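Local coordinates for protein Thiosulfate:glutathione sulfurtransferase (Saccharomyces cerevisiae, PDB 3D1P) that transfers sulfur from thiosulfate to glutathione, producing S-sulfanylglutathione for mitochondrial hydrogen sulfide metabolism, at residues N40-E51 with K92-R103. Residues are numbered along the deposited sequence; the frame is centred on the assembly and turned at random. Where two conformers were deposited one is given.
Sequences NVVLVDVREPSE and KELIFYCASGKR
Strands 41-45 and 93-97 pair in parallel at the centre of the rhodanese sheet, and past their C-terminal ends Val46 and Arg47 pack against the start of the active-site loop at Cys98. Six backbone hydrogen bonds zip the strands together, from Glu93 N to Asn40 O through to Val46 N to Tyr97 O (2.9 Å). On one face of the sheet Ile95 CD1 sits between Val41 CG1 (3.7 Å) and Leu43 CD2, beneath helix 27-36. On the other, Val44 sends its two methyls to different neighbours: CG1, anti to the backbone N (chi1 -172°), lies alongside Phe96 CE1, while CG2 meets Leu94 CG at 3.8 Å. Helix 102-112 covers Phe96 there.

Tyr97 takes a chi1 of 54°, which folds its ring back over strand 41-45; Asp45 CA makes a CH-pi contact with one face, 4.2 Å from the ring centroid, and a water joins Tyr97 OH to Asp45 OD2. Arg47 grips Asp45 side-on, NE to OD1 and NH2 to OD2 (2.7 Å), both through syn lone pairs. OD1 also accepts from Arg47 N, forming an Asx turn, so three bonds from Arg47, with the water's fourth, hold the buried carboxylate. Held this way, Arg47 lays CG against Cys98 C at 3.4 Å. Cys98 forms the persulfide intermediate during catalysis, in the loop that leads from strand to helix in the rhodanese fold, and its CB touches Val46 CG2.

Arg103, the last residue of the six-residue active-site loop and in the first turn of helix 102-112, meets Glu51 end-on, NH1 to OE1 at 2.8 Å and NH2 to OE2, both bonds nearly straight and in the guanidinium plane; this pair ties the starts of helices 49-54 and 102-112 together. The backbone N of Glu48, the N-cap residue, donates to Glu51 OE1 on the anti side of that oxygen.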
# COMPACT_ATOMS: atom_id res chain seq x y z
N ASN A 40 4.72 11.88 4.95
CA ASN A 40 3.36 11.68 5.36
C ASN A 40 2.53 10.85 4.36
O ASN A 40 1.30 10.88 4.40
CB ASN A 40 2.80 13.00 5.80
CG ASN A 40 3.43 13.48 7.14
OD1 ASN A 40 3.61 12.69 8.09
ND2 ASN A 40 3.74 14.75 7.21
N VAL A 41 3.23 10.08 3.54
CA VAL A 41 2.64 9.12 2.61
C VAL A 41 3.18 7.73 2.95
O VAL A 41 4.39 7.58 3.25
CB VAL A 41 2.96 9.49 1.18
CG1 VAL A 41 2.59 8.35 0.21
CG2 VAL A 41 2.27 10.82 0.83
N VAL A 42 2.30 6.74 2.96
CA VAL A 42 2.65 5.36 3.20
C VAL A 42 2.20 4.55 1.99
O VAL A 42 1.05 4.64 1.59
CB VAL A 42 1.96 4.81 4.46
CG1 VAL A 42 2.34 3.36 4.73
CG2 VAL A 42 2.26 5.69 5.68
N LEU A 43 3.13 3.74 1.47
CA LEU A 43 2.88 2.88 0.30
C LEU A 43 2.57 1.49 0.84
O LEU A 43 3.45 0.80 1.36
CB LEU A 43 4.13 2.84 -0.59
CG LEU A 43 4.59 4.21 -1.10
CD1 LEU A 43 5.84 4.07 -1.96
CD2 LEU A 43 3.49 4.92 -1.86
N VAL A 44 1.31 1.09 0.74
CA VAL A 44 0.82 -0.13 1.37
C VAL A 44 0.62 -1.22 0.31
O VAL A 44 -0.36 -1.24 -0.41
CB VAL A 44 -0.48 0.08 2.13
CG1 VAL A 44 -0.80 -1.18 2.91
CG2 VAL A 44 -0.38 1.30 3.09
N ASP A 45 1.60 -2.13 0.27
CA ASP A 45 1.61 -3.25 -0.66
C ASP A 45 1.02 -4.44 0.08
O ASP A 45 1.57 -4.93 1.07
CB ASP A 45 3.06 -3.51 -1.08
CG ASP A 45 3.24 -4.57 -2.13
OD1 ASP A 45 2.43 -5.51 -2.23
OD2 ASP A 45 4.26 -4.46 -2.85
N VAL A 46 -0.14 -4.89 -0.38
CA VAL A 46 -0.88 -5.94 0.32
C VAL A 46 -0.76 -7.30 -0.36
O VAL A 46 -1.53 -8.21 -0.06
CB VAL A 46 -2.35 -5.54 0.60
CG1 VAL A 46 -2.39 -4.21 1.31
CG2 VAL A 46 -3.21 -5.51 -0.63
N ARG A 47 0.24 -7.46 -1.22
CA ARG A 47 0.59 -8.79 -1.70
C ARG A 47 1.11 -9.66 -0.55
O ARG A 47 1.40 -9.18 0.55
CB ARG A 47 1.62 -8.69 -2.82
CG ARG A 47 1.10 -7.98 -4.06
CD ARG A 47 2.15 -7.83 -5.14
NE ARG A 47 3.28 -7.05 -4.62
CZ ARG A 47 4.53 -7.14 -5.01
NH1 ARG A 47 4.89 -7.91 -6.01
NH2 ARG A 47 5.44 -6.42 -4.37
N GLU A 48 1.23 -10.96 -0.81
CA GLU A 48 1.81 -11.86 0.17
C GLU A 48 3.32 -11.62 0.27
O GLU A 48 3.93 -11.08 -0.65
CB GLU A 48 1.52 -13.32 -0.16
CG GLU A 48 0.03 -13.65 -0.02
CD GLU A 48 -0.48 -13.36 1.38
OE1 GLU A 48 0.09 -13.95 2.33
OE2 GLU A 48 -1.37 -12.51 1.55
N PRO A 49 3.94 -12.04 1.36
CA PRO A 49 5.38 -11.78 1.54
C PRO A 49 6.24 -12.33 0.41
O PRO A 49 7.23 -11.72 0.02
CB PRO A 49 5.67 -12.39 2.91
CG PRO A 49 4.38 -12.26 3.66
CD PRO A 49 3.36 -12.60 2.61
N SER A 50 5.89 -13.50 -0.13
CA SER A 50 6.63 -14.10 -1.21
C SER A 50 6.58 -13.23 -2.44
O SER A 50 7.68 -12.87 -2.96
CB SER A 50 6.14 -15.53 -1.41
OG SER A 50 4.75 -15.58 -1.57
N GLU A 51 5.39 -12.69 -2.76
CA GLU A 51 5.25 -11.73 -3.89
C GLU A 51 6.08 -10.46 -3.67
O GLU A 51 6.79 -9.93 -4.55
CB GLU A 51 3.80 -11.33 -4.10
CG GLU A 51 2.87 -12.41 -4.62
CD GLU A 51 1.40 -12.00 -4.56
OE1 GLU A 51 0.82 -12.01 -3.46
OE2 GLU A 51 0.84 -11.63 -5.61
N LYS A 92 -1.62 9.95 8.05
CA LYS A 92 -0.93 9.92 6.78
C LYS A 92 -1.87 9.50 5.66
O LYS A 92 -2.93 8.94 5.90
CB LYS A 92 0.23 8.95 6.87
CG LYS A 92 1.34 9.45 7.81
CD LYS A 92 2.54 8.52 7.78
CE LYS A 92 3.67 8.90 8.72
NZ LYS A 92 4.82 7.98 8.55
N GLU A 93 -1.44 9.77 4.43
CA GLU A 93 -2.10 9.22 3.25
C GLU A 93 -1.56 7.80 3.01
O GLU A 93 -0.36 7.63 2.82
CB GLU A 93 -1.80 10.05 2.01
CG GLU A 93 -2.44 9.50 0.78
CD GLU A 93 -2.11 10.22 -0.52
OE1 GLU A 93 -1.27 11.13 -0.52
OE2 GLU A 93 -2.69 9.83 -1.56
N LEU A 94 -2.44 6.81 3.03
CA LEU A 94 -2.05 5.43 2.75
C LEU A 94 -2.51 5.10 1.32
O LEU A 94 -3.70 5.28 1.00
CB LEU A 94 -2.71 4.45 3.71
CG LEU A 94 -1.97 4.22 5.03
CD1 LEU A 94 -1.79 5.52 5.87
CD2 LEU A 94 -2.68 3.14 5.82
N ILE A 95 -1.59 4.63 0.50
CA ILE A 95 -1.85 4.31 -0.90
C ILE A 95 -1.79 2.79 -1.04
O ILE A 95 -0.75 2.20 -0.82
CB ILE A 95 -0.84 4.95 -1.84
CG1 ILE A 95 -0.74 6.45 -1.61
CG2 ILE A 95 -1.23 4.63 -3.29
CD1 ILE A 95 0.33 7.15 -2.49
N PHE A 96 -2.92 2.17 -1.39
CA PHE A 96 -3.04 0.73 -1.37
C PHE A 96 -2.91 0.12 -2.77
O PHE A 96 -3.46 0.64 -3.75
CB PHE A 96 -4.43 0.34 -0.86
CG PHE A 96 -4.60 0.60 0.59
CD1 PHE A 96 -4.33 -0.38 1.53
CD2 PHE A 96 -4.98 1.86 1.04
CE1 PHE A 96 -4.47 -0.11 2.88
CE2 PHE A 96 -5.10 2.13 2.40
CZ PHE A 96 -4.81 1.15 3.30
N TYR A 97 -2.24 -1.03 -2.84
CA TYR A 97 -2.12 -1.77 -4.10
C TYR A 97 -1.69 -3.20 -3.79
O TYR A 97 -1.20 -3.51 -2.71
CB TYR A 97 -1.12 -1.09 -5.05
CG TYR A 97 0.23 -0.84 -4.45
CD1 TYR A 97 1.25 -1.79 -4.57
CD2 TYR A 97 0.54 0.32 -3.77
CE1 TYR A 97 2.48 -1.58 -4.03
CE2 TYR A 97 1.77 0.55 -3.20
CZ TYR A 97 2.77 -0.40 -3.34
OH TYR A 97 4.00 -0.16 -2.80
N CYS A 98 -1.83 -4.03 -4.82
CA CYS A 98 -1.37 -5.43 -4.75
C CYS A 98 -0.61 -5.74 -6.05
O CYS A 98 0.36 -5.07 -6.35
CB CYS A 98 -2.53 -6.39 -4.38
SG CYS A 98 -3.93 -6.35 -5.52
N ALA A 99 -1.05 -6.80 -6.76
CA ALA A 99 -0.48 -7.17 -8.07
C ALA A 99 -1.38 -6.61 -9.17
O ALA A 99 -0.94 -5.76 -9.94
CB ALA A 99 -0.30 -8.67 -8.18
N SER A 100 -2.64 -7.07 -9.23
CA SER A 100 -3.55 -6.60 -10.25
C SER A 100 -4.61 -5.62 -9.75
O SER A 100 -5.34 -5.06 -10.56
CB SER A 100 -4.24 -7.76 -10.98
OG SER A 100 -4.94 -8.58 -10.14
N GLY A 101 -4.70 -5.39 -8.44
CA GLY A 101 -5.54 -4.37 -7.85
C GLY A 101 -6.64 -4.83 -6.92
O GLY A 101 -7.10 -4.05 -6.11
N LYS A 102 -7.13 -6.06 -7.04
CA LYS A 102 -8.33 -6.44 -6.26
C LYS A 102 -8.07 -6.40 -4.77
O LYS A 102 -8.87 -5.87 -3.99
CB LYS A 102 -8.84 -7.81 -6.65
CG LYS A 102 -10.11 -8.19 -5.90
CD LYS A 102 -10.76 -9.44 -6.42
CE LYS A 102 -11.82 -10.00 -5.48
NZ LYS A 102 -12.65 -11.01 -6.13
N ARG A 103 -6.97 -7.04 -4.33
CA ARG A 103 -6.68 -7.07 -2.92
C ARG A 103 -6.38 -5.67 -2.39
O ARG A 103 -6.77 -5.33 -1.27
CB ARG A 103 -5.51 -8.00 -2.63
CG ARG A 103 -5.82 -9.46 -2.96
CD ARG A 103 -4.58 -10.30 -2.91
NE ARG A 103 -3.69 -10.03 -4.02
CZ ARG A 103 -2.46 -10.49 -4.16
NH1 ARG A 103 -1.84 -11.09 -3.15
NH2 ARG A 103 -1.81 -10.34 -5.31
O HOH W 1 5.61 6.92 5.83
O HOH W 2 5.72 -2.25 -2.94
O HOH W 3 -2.34 -10.88 -0.31